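Long-range contacts in archaeosine synthase (Pyrobaculum calidifontis, PDB 5K0P), which catalyses the last step of archaeosine biosynthesis, using free ammonium to turn the nitrile of preQ0-modified tRNA into a formamidine group: residues Lys14-Ser19 against Ser29-Val34; Ser33-Pro38 against Pro79-Val84. All coordinates share one frame; numbering follows the deposited sequence.

In the fold
Both contacts lie in the four-stranded antiparallel sheet of one T-fold subunit, whose strand order follows the chain. Interaction 1 comes first and pairs strand 10-20 with strand 27-37 as a hairpin; interaction 2 takes up the C-terminal part of strand 27-37, sharing S33 and V34, and pairs it with strand 81-90 after a connection that carries helices 45-53 and 62-77. Their centres are about 15 Å apart, on opposite sides of the chain's centre, and the two meet where V32 packs on V84. Strand 27-37 is thus an inner strand; one end carries substrate-binding D28 and lies near H62, and the other end lies near substrate-binding L43.

Interaction 1 of 2, residues Lys14-Ser19 against Ser29-Val34; sequences KTRGES and SFEVSV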
ATOM      1  N   LYS A  14      15.502   5.558  13.464  1.00 25.25           N
ATOM      2  CA  LYS A  14      14.290   6.281  13.187  1.00 22.25           C
ATOM      3  C   LYS A  14      13.362   6.128  14.354  1.00 21.94           C
ATOM      4  O   LYS A  14      13.112   5.002  14.806  1.00 23.15           O
ATOM      5  CB  LYS A  14      13.597   5.722  11.951  1.00 23.73           C
ATOM      6  CG  LYS A  14      12.261   6.391  11.670  1.00 24.07           C
ATOM      7  CD  LYS A  14      11.481   5.827  10.437  1.00 33.26           C
ATOM      8  CE  LYS A  14      12.190   6.101   9.106  1.00 35.93           C
ATOM      9  NZ  LYS A  14      11.320   5.517   8.064  1.00 48.00           N
ATOM     10  N   THR A  15      12.822   7.243  14.831  1.00 21.31           N
ATOM     11  CA  THR A  15      11.902   7.166  15.962  1.00 21.93           C
ATOM     12  C   THR A  15      10.965   8.383  16.026  1.00 22.68           C
ATOM     13  O   THR A  15      11.064   9.296  15.205  1.00 22.27           O
ATOM     14  CB  THR A  15      12.670   6.918  17.290  1.00 21.86           C
ATOM     15  OG1 THR A  15      11.730   6.481  18.274  1.00 21.25           O
ATOM     16  CG2 THR A  15      13.328   8.188  17.806  1.00 23.52           C
ATOM     17  N   ARG A  16      10.032   8.399  16.977  1.00 21.66           N
ATOM     18  CA  ARG A  16       9.113   9.531  17.134  1.00 23.74           C
ATOM     19  C   ARG A  16       9.607  10.376  18.296  1.00 19.61           C
ATOM     20  O   ARG A  16      10.223   9.893  19.216  1.00 19.17           O
ATOM     21  CB  ARG A  16       7.653   9.079  17.385  1.00 33.57           C
ATOM     22  CG  ARG A  16       7.008   8.234  16.233  1.00 44.19           C
ATOM     23  CD  ARG A  16       6.306   9.044  15.108  1.00 50.97           C
ATOM     24  NE  ARG A  16       5.145   9.721  15.718  1.00 71.95           N
ATOM     25  CZ  ARG A  16       3.935   9.182  15.879  1.00 69.66           C
ATOM     26  NH1 ARG A  16       3.671   7.972  15.406  1.00 78.15           N
ATOM     27  NH2 ARG A  16       2.963   9.863  16.497  1.00 67.42           N
ATOM     28  N   GLY A  17       9.289  11.635  18.279  1.00 20.62           N
ATOM     29  CA  GLY A  17       9.612  12.512  19.395  1.00 19.93           C
ATOM     30  C   GLY A  17       8.611  13.655  19.482  1.00 21.07           C
ATOM     31  O   GLY A  17       7.642  13.695  18.713  1.00 19.82           O
ATOM     32  N   GLU A  18       8.862  14.576  20.419  1.00 19.24           N
ATOM     33  CA  GLU A  18       8.064  15.745  20.520  1.00 19.18           C
ATOM     34  C   GLU A  18       8.833  16.911  21.135  1.00 20.43           C
ATOM     35  O   GLU A  18       9.806  16.703  21.867  1.00 21.61           O
ATOM     36  CB  GLU A  18       6.712  15.480  21.242  1.00 21.10           C
ATOM     37  CG  GLU A  18       6.812  15.279  22.685  1.00 24.03           C
ATOM     38  CD  GLU A  18       5.458  15.122  23.386  1.00 28.58           C
ATOM     39  OE1 GLU A  18       5.264  15.802  24.452  1.00 37.56           O
ATOM     40  OE2 GLU A  18       4.641  14.287  22.917  1.00 24.65           O
ATOM     41  N   SER A  19       8.415  18.114  20.785  1.00 21.99           N
ATOM     42  CA  SER A  19       8.967  19.327  21.374  1.00 21.04           C
ATOM     43  C   SER A  19       7.766  20.227  21.638  1.00 22.81           C
ATOM     44  O   SER A  19       6.606  19.787  21.524  1.00 28.70           O
ATOM     45  CB  SER A  19       9.953  19.946  20.410  1.00 21.10           C
ATOM     46  OG  SER A  19       9.391  20.223  19.124  1.00 22.54           O
ATOM     47  N   SER A  29       4.703  17.366  17.559  1.00 23.12           N
ATOM     48  CA  SER A  29       5.081  15.980  17.395  1.00 23.72           C
ATOM     49  C   SER A  29       5.933  15.763  16.110  1.00 21.30           C
ATOM     50  O   SER A  29       5.819  16.498  15.198  1.00 22.60           O
ATOM     51  CB  SER A  29       3.781  15.179  17.463  1.00 26.90           C
ATOM     52  OG  SER A  29       4.019  13.819  17.164  1.00 42.49           O
ATOM     53  N   PHE A  30       6.909  14.874  16.115  1.00 21.11           N
ATOM     54  CA  PHE A  30       7.758  14.617  14.988  1.00 20.61           C
ATOM     55  C   PHE A  30       8.202  13.189  14.830  1.00 22.57           C
ATOM     56  O   PHE A  30       8.167  12.404  15.772  1.00 22.21           O
ATOM     57  CB  PHE A  30       8.997  15.560  14.931  1.00 23.29           C
ATOM     58  CG  PHE A  30       9.943  15.479  16.090  1.00 20.35           C
ATOM     59  CD1 PHE A  30      10.937  14.595  16.103  1.00 20.86           C
ATOM     60  CD2 PHE A  30       9.798  16.330  17.178  1.00 21.22           C
ATOM     61  CE1 PHE A  30      11.835  14.525  17.157  1.00 23.48           C
ATOM     62  CE2 PHE A  30      10.628  16.281  18.257  1.00 21.35           C
ATOM     63  CZ  PHE A  30      11.698  15.374  18.263  1.00 21.14           C
ATOM     64  N   GLU A  31       8.640  12.879  13.595  1.00 19.16           N
ATOM     65  CA  GLU A  31       9.406  11.723  13.346  1.00 19.56           C
ATOM     66  C   GLU A  31      10.857  12.155  12.998  1.00 17.39           C
ATOM     67  O   GLU A  31      11.081  13.014  12.194  1.00 19.97           O
ATOM     68  CB  GLU A  31       8.707  10.933  12.189  1.00 23.14           C
ATOM     69  CG  GLU A  31       9.409   9.595  12.005  1.00 28.90           C
ATOM     70  CD  GLU A  31       9.125   8.929  10.672  1.00 36.70           C
ATOM     71  OE1 GLU A  31       9.695   9.380   9.596  1.00 41.37           O
ATOM     72  OE2 GLU A  31       8.371   7.927  10.734  1.00 39.08           O
ATOM     73  N   VAL A  32      11.836  11.520  13.590  1.00 15.42           N
ATOM     74  CA  VAL A  32      13.229  11.838  13.330  1.00 17.26           C
ATOM     75  C   VAL A  32      13.963  10.629  12.825  1.00 19.84           C
ATOM     76  O   VAL A  32      13.784   9.509  13.362  1.00 20.41           O
ATOM     77  CB  VAL A  32      13.902  12.464  14.552  1.00 20.96           C
ATOM     78  CG1 VAL A  32      13.867  11.551  15.797  1.00 22.28           C
ATOM     79  CG2 VAL A  32      15.368  12.820  14.241  1.00 24.85           C
ATOM     80  N   SER A  33      14.746  10.847  11.776  1.00 21.00           N
ATOM     81  CA  SER A  33      15.585   9.793  11.130  1.00 23.22           C
ATOM     82  C   SER A  33      17.021  10.283  11.244  1.00 25.58           C
ATOM     83  O   SER A  33      17.269  11.420  10.912  1.00 25.90           O
ATOM     84  CB  SER A  33      15.226   9.628   9.649  1.00 25.73           C
ATOM     85  OG  SER A  33      13.939   9.097   9.556  1.00 28.56           O
ATOM     86  N   VAL A  34      17.929   9.445  11.753  1.00 24.83           N
ATOM     87  CA  VAL A  34      19.353   9.759  11.725  1.00 24.63           C
ATOM     88  C   VAL A  34      20.098   8.674  11.005  1.00 25.37           C
ATOM     89  O   VAL A  34      19.867   7.447  11.215  1.00 26.64           O
ATOM     90  CB  VAL A  34      19.870   9.989  13.149  1.00 24.74           C
ATOM     91  CG1 VAL A  34      21.334  10.332  13.199  1.00 23.92           C
ATOM     92  CG2 VAL A  34      19.022  11.068  13.787  1.00 25.73           C
TER
HETATM   93  O   HOH W   1       5.400  12.047  18.532  1.00 38.74           O
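F30 lays its ring over G17 in the antiparallel hairpin that opens the T-fold sheet. The G17 CA lies 3.9 Å from the F30 ring centroid, 19° off the ring normal, a CH-pi contact over the face. Chi1 of F30 (61°) sets CG between its own backbone N and carbonyl carbon, which swings the ring across to residues 14-19, directly over the glycine backbone, with G17 C 3.5 Å above the F30 ring plane. Beneath the ring, G17 and F30 form a hydrogen-bonded pair, G17 N to F30 O and F30 N to G17 O both 2.9 Å. T15 and V32 form the next such pair, and their methyls T15 CG2 and V32 CG1 lie side by side 4.0 Å apart. On the face of K14 and E31, the lysine chain crosses the glutamate obliquely, K14 NZ staying 4.5 Å from E31 OE1, beyond a salt bridge. Further out, H62 meets the F30 ring edge-to-face and hydrogen-bonds S19 OG, tying this end of the hairpin to a substrate-binding residue. T15 OG1 hydrogen-bonds G92 O of a neighbouring subunit. One water bridges the strands, 2.8 Å from G17 O and 2.6 Å from S29 OG.

Interaction 2 of 2, residues Ser33-Pro38 against Pro79-Val84; sequences SVEYIP and PPYVKV
The Y81 ring receives E35 at its edge, where carboxylate oxygen OE2 lies in the ring plane, in the antiparallel pairing of two inner strands of the T-fold sheet. I37 CG1 also comes to the ring's edge, near its plane. The phenol OH of Y81 donates to E35 OE2 over 3.1 Å, approaching on the anti side and 33° out of the carboxylate plane; the carboxylate and ring planes are turned 53° apart. Chi1 of E35 lies off the staggered positions at 126°, and the chain then runs extended to bring OE2 to the phenol. The other oxygen, OE1, forms a salt bridge with R12 on strand 10-20, so one carboxylate spans three strands, and the positive ends of R12 and K83 would be expected to favour its ionised form. K83 NZ remains 4.2 Å from E35 OE2, too far for a salt bridge.

Below these groups, E35 and K83 form a hydrogen-bonded pair, E35 N to K83 O and K83 N to E35 O both 2.8 Å. On the opposite face V34 lies alongside V84, with CG2 atoms 4.0 Å apart, and alongside V82, while V82 and V84 pack against helix 62-77. The Y36 side chain crosses that of P79 at about a right angle, through CD2 and the proline CB, and its OH hydrogen-bonds the backbone N of substrate-binding L43. Beyond Y36, I37 packs on P80, its CB 4.0 Å from P80 CG. The I37 carbonyl oxygen is buried without a hydrogen-bonding partner, facing P79 CB and P80 CD, each 3.1 Å from I37 O.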
ATOM      1  N   SER A  33      14.746  10.847  11.776  1.00 21.00           N
ATOM      2  CA  SER A  33      15.585   9.793  11.130  1.00 23.22           C
ATOM      3  C   SER A  33      17.021  10.283  11.244  1.00 25.58           C
ATOM      4  O   SER A  33      17.269  11.420  10.912  1.00 25.90           O
ATOM      5  CB  SER A  33      15.226   9.628   9.649  1.00 25.73           C
ATOM      6  OG  SER A  33      13.939   9.097   9.556  1.00 28.56           O
ATOM      7  N   VAL A  34      17.929   9.445  11.753  1.00 24.83           N
ATOM      8  CA  VAL A  34      19.353   9.759  11.725  1.00 24.63           C
ATOM      9  C   VAL A  34      20.098   8.674  11.005  1.00 25.37           C
ATOM     10  O   VAL A  34      19.867   7.447  11.215  1.00 26.64           O
ATOM     11  CB  VAL A  34      19.870   9.989  13.149  1.00 24.74           C
ATOM     12  CG1 VAL A  34      21.334  10.332  13.199  1.00 23.92           C
ATOM     13  CG2 VAL A  34      19.022  11.068  13.787  1.00 25.73           C
ATOM     14  N   GLU A  35      21.047   9.096  10.179  1.00 24.03           N
ATOM     15  CA  GLU A  35      21.882   8.109   9.503  1.00 23.95           C
ATOM     16  C   GLU A  35      23.296   8.573   9.651  1.00 22.26           C
ATOM     17  O   GLU A  35      23.544   9.778   9.594  1.00 23.94           O
ATOM     18  CB  GLU A  35      21.265   7.938   8.132  1.00 30.92           C
ATOM     19  CG  GLU A  35      22.085   8.100   6.961  1.00 37.88           C
ATOM     20  CD  GLU A  35      21.334   8.061   5.629  1.00 40.00           C
ATOM     21  OE1 GLU A  35      20.177   7.529   5.501  1.00 34.87           O
ATOM     22  OE2 GLU A  35      22.007   8.581   4.711  1.00 41.32           O
ATOM     23  N   TYR A  36      24.192   7.668   9.992  1.00 20.31           N
ATOM     24  CA  TYR A  36      25.607   7.982  10.141  1.00 21.96           C
ATOM     25  C   TYR A  36      26.582   6.850   9.859  1.00 23.31           C
ATOM     26  O   TYR A  36      26.221   5.692   9.877  1.00 21.09           O
ATOM     27  CB  TYR A  36      25.845   8.544  11.575  1.00 23.23           C
ATOM     28  CG  TYR A  36      25.850   7.510  12.638  1.00 21.66           C
ATOM     29  CD1 TYR A  36      24.670   7.007  13.104  1.00 18.74           C
ATOM     30  CD2 TYR A  36      27.063   7.006  13.154  1.00 25.18           C
ATOM     31  CE1 TYR A  36      24.674   6.006  14.104  1.00 21.23           C
ATOM     32  CE2 TYR A  36      27.083   6.005  14.155  1.00 22.80           C
ATOM     33  CZ  TYR A  36      25.883   5.503  14.612  1.00 22.05           C
ATOM     34  OH  TYR A  36      25.861   4.451  15.551  1.00 23.55           O
ATOM     35  N   ILE A  37      27.846   7.205   9.586  1.00 27.33           N
ATOM     36  CA  ILE A  37      28.909   6.217   9.414  1.00 28.36           C
ATOM     37  C   ILE A  37      29.720   6.195  10.670  1.00 31.79           C
ATOM     38  O   ILE A  37      30.330   7.233  11.023  1.00 34.73           O
ATOM     39  CB  ILE A  37      29.834   6.550   8.246  1.00 30.60           C
ATOM     40  CG1 ILE A  37      29.016   6.553   6.990  1.00 30.58           C
ATOM     41  CG2 ILE A  37      31.006   5.508   8.122  1.00 33.51           C
ATOM     42  CD1 ILE A  37      29.775   6.928   5.773  1.00 33.39           C
ATOM     43  N   PRO A  38      29.765   5.027  11.359  1.00 30.64           N
ATOM     44  CA  PRO A  38      30.575   4.909  12.558  1.00 30.87           C
ATOM     45  C   PRO A  38      32.035   5.003  12.191  1.00 35.49           C
ATOM     46  O   PRO A  38      32.412   4.566  11.062  1.00 28.62           O
ATOM     47  CB  PRO A  38      30.267   3.491  13.059  1.00 31.35           C
ATOM     48  CG  PRO A  38      28.920   3.182  12.504  1.00 28.74           C
ATOM     49  CD  PRO A  38      28.937   3.827  11.142  1.00 28.34           C
ATOM     50  N   PRO A  79      31.316  11.006  13.889  1.00 32.44           N
ATOM     51  CA  PRO A  79      31.275  10.178  12.701  1.00 32.73           C
ATOM     52  C   PRO A  79      31.643  11.018  11.511  1.00 32.56           C
ATOM     53  O   PRO A  79      31.400  12.191  11.560  1.00 32.04           O
ATOM     54  CB  PRO A  79      29.803   9.781  12.617  1.00 31.81           C
ATOM     55  CG  PRO A  79      29.111  10.901  13.208  1.00 32.50           C
ATOM     56  CD  PRO A  79      29.982  11.532  14.209  1.00 30.94           C
ATOM     57  N   PRO A  80      32.251  10.437  10.469  1.00 32.41           N
ATOM     58  CA  PRO A  80      32.583  11.236   9.273  1.00 35.35           C
ATOM     59  C   PRO A  80      31.394  11.676   8.434  1.00 34.76           C
ATOM     60  O   PRO A  80      31.583  12.494   7.520  1.00 33.82           O
ATOM     61  CB  PRO A  80      33.401  10.253   8.401  1.00 34.91           C
ATOM     62  CG  PRO A  80      33.014   8.903   8.865  1.00 33.22           C
ATOM     63  CD  PRO A  80      32.782   9.059  10.346  1.00 32.41           C
ATOM     64  N   TYR A  81      30.222  11.089   8.677  1.00 32.85           N
ATOM     65  CA  TYR A  81      29.003  11.463   7.981  1.00 31.37           C
ATOM     66  C   TYR A  81      27.862  11.258   8.962  1.00 25.71           C
ATOM     67  O   TYR A  81      27.784  10.224   9.629  1.00 24.22           O
ATOM     68  CB  TYR A  81      28.719  10.581   6.727  1.00 30.38           C
ATOM     69  CG  TYR A  81      27.336  10.761   6.133  1.00 31.09           C
ATOM     70  CD1 TYR A  81      26.969  11.940   5.557  1.00 30.22           C
ATOM     71  CD2 TYR A  81      26.401   9.725   6.156  1.00 31.55           C
ATOM     72  CE1 TYR A  81      25.733  12.122   5.018  1.00 31.33           C
ATOM     73  CE2 TYR A  81      25.134   9.886   5.620  1.00 29.53           C
ATOM     74  CZ  TYR A  81      24.800  11.095   5.072  1.00 28.38           C
ATOM     75  OH  TYR A  81      23.535  11.217   4.542  1.00 29.20           O
ATOM     76  N   VAL A  82      26.989  12.245   9.008  1.00 24.51           N
ATOM     77  CA  VAL A  82      25.715  12.220   9.785  1.00 25.66           C
ATOM     78  C   VAL A  82      24.701  13.046   9.066  1.00 23.30           C
ATOM     79  O   VAL A  82      25.016  14.164   8.590  1.00 29.29           O
ATOM     80  CB  VAL A  82      25.806  12.909  11.161  1.00 30.25           C
ATOM     81  CG1 VAL A  82      24.585  12.627  12.065  1.00 27.63           C
ATOM     82  CG2 VAL A  82      26.934  12.351  11.874  1.00 37.18           C
ATOM     83  N   LYS A  83      23.478  12.520   9.008  1.00 21.57           N
ATOM     84  CA  LYS A  83      22.352  13.243   8.533  1.00 22.30           C
ATOM     85  C   LYS A  83      21.181  13.001   9.456  1.00 20.56           C
ATOM     86  O   LYS A  83      20.921  11.862   9.859  1.00 22.11           O
ATOM     87  CB  LYS A  83      22.000  12.809   7.107  1.00 25.36           C
ATOM     88  CG  LYS A  83      20.848  13.567   6.525  1.00 26.49           C
ATOM     89  CD  LYS A  83      20.624  13.283   5.052  1.00 29.81           C
ATOM     90  CE  LYS A  83      19.907  11.941   4.870  1.00 38.83           C
ATOM     91  NZ  LYS A  83      19.458  11.670   3.466  1.00 48.45           N
ATOM     92  N   VAL A  84      20.468  14.098   9.750  1.00 20.43           N
ATOM     93  CA  VAL A  84      19.311  14.121  10.599  1.00 20.35           C
ATOM     94  C   VAL A  84      18.135  14.715   9.854  1.00 20.39           C
ATOM     95  O   VAL A  84      18.251  15.812   9.338  1.00 21.04           O
ATOM     96  CB  VAL A  84      19.548  15.010  11.818  1.00 21.15           C
ATOM     97  CG1 VAL A  84      18.285  15.059  12.694  1.00 20.57           C
ATOM     98  CG2 VAL A  84      20.749  14.529  12.624  1.00 22.89           C
TER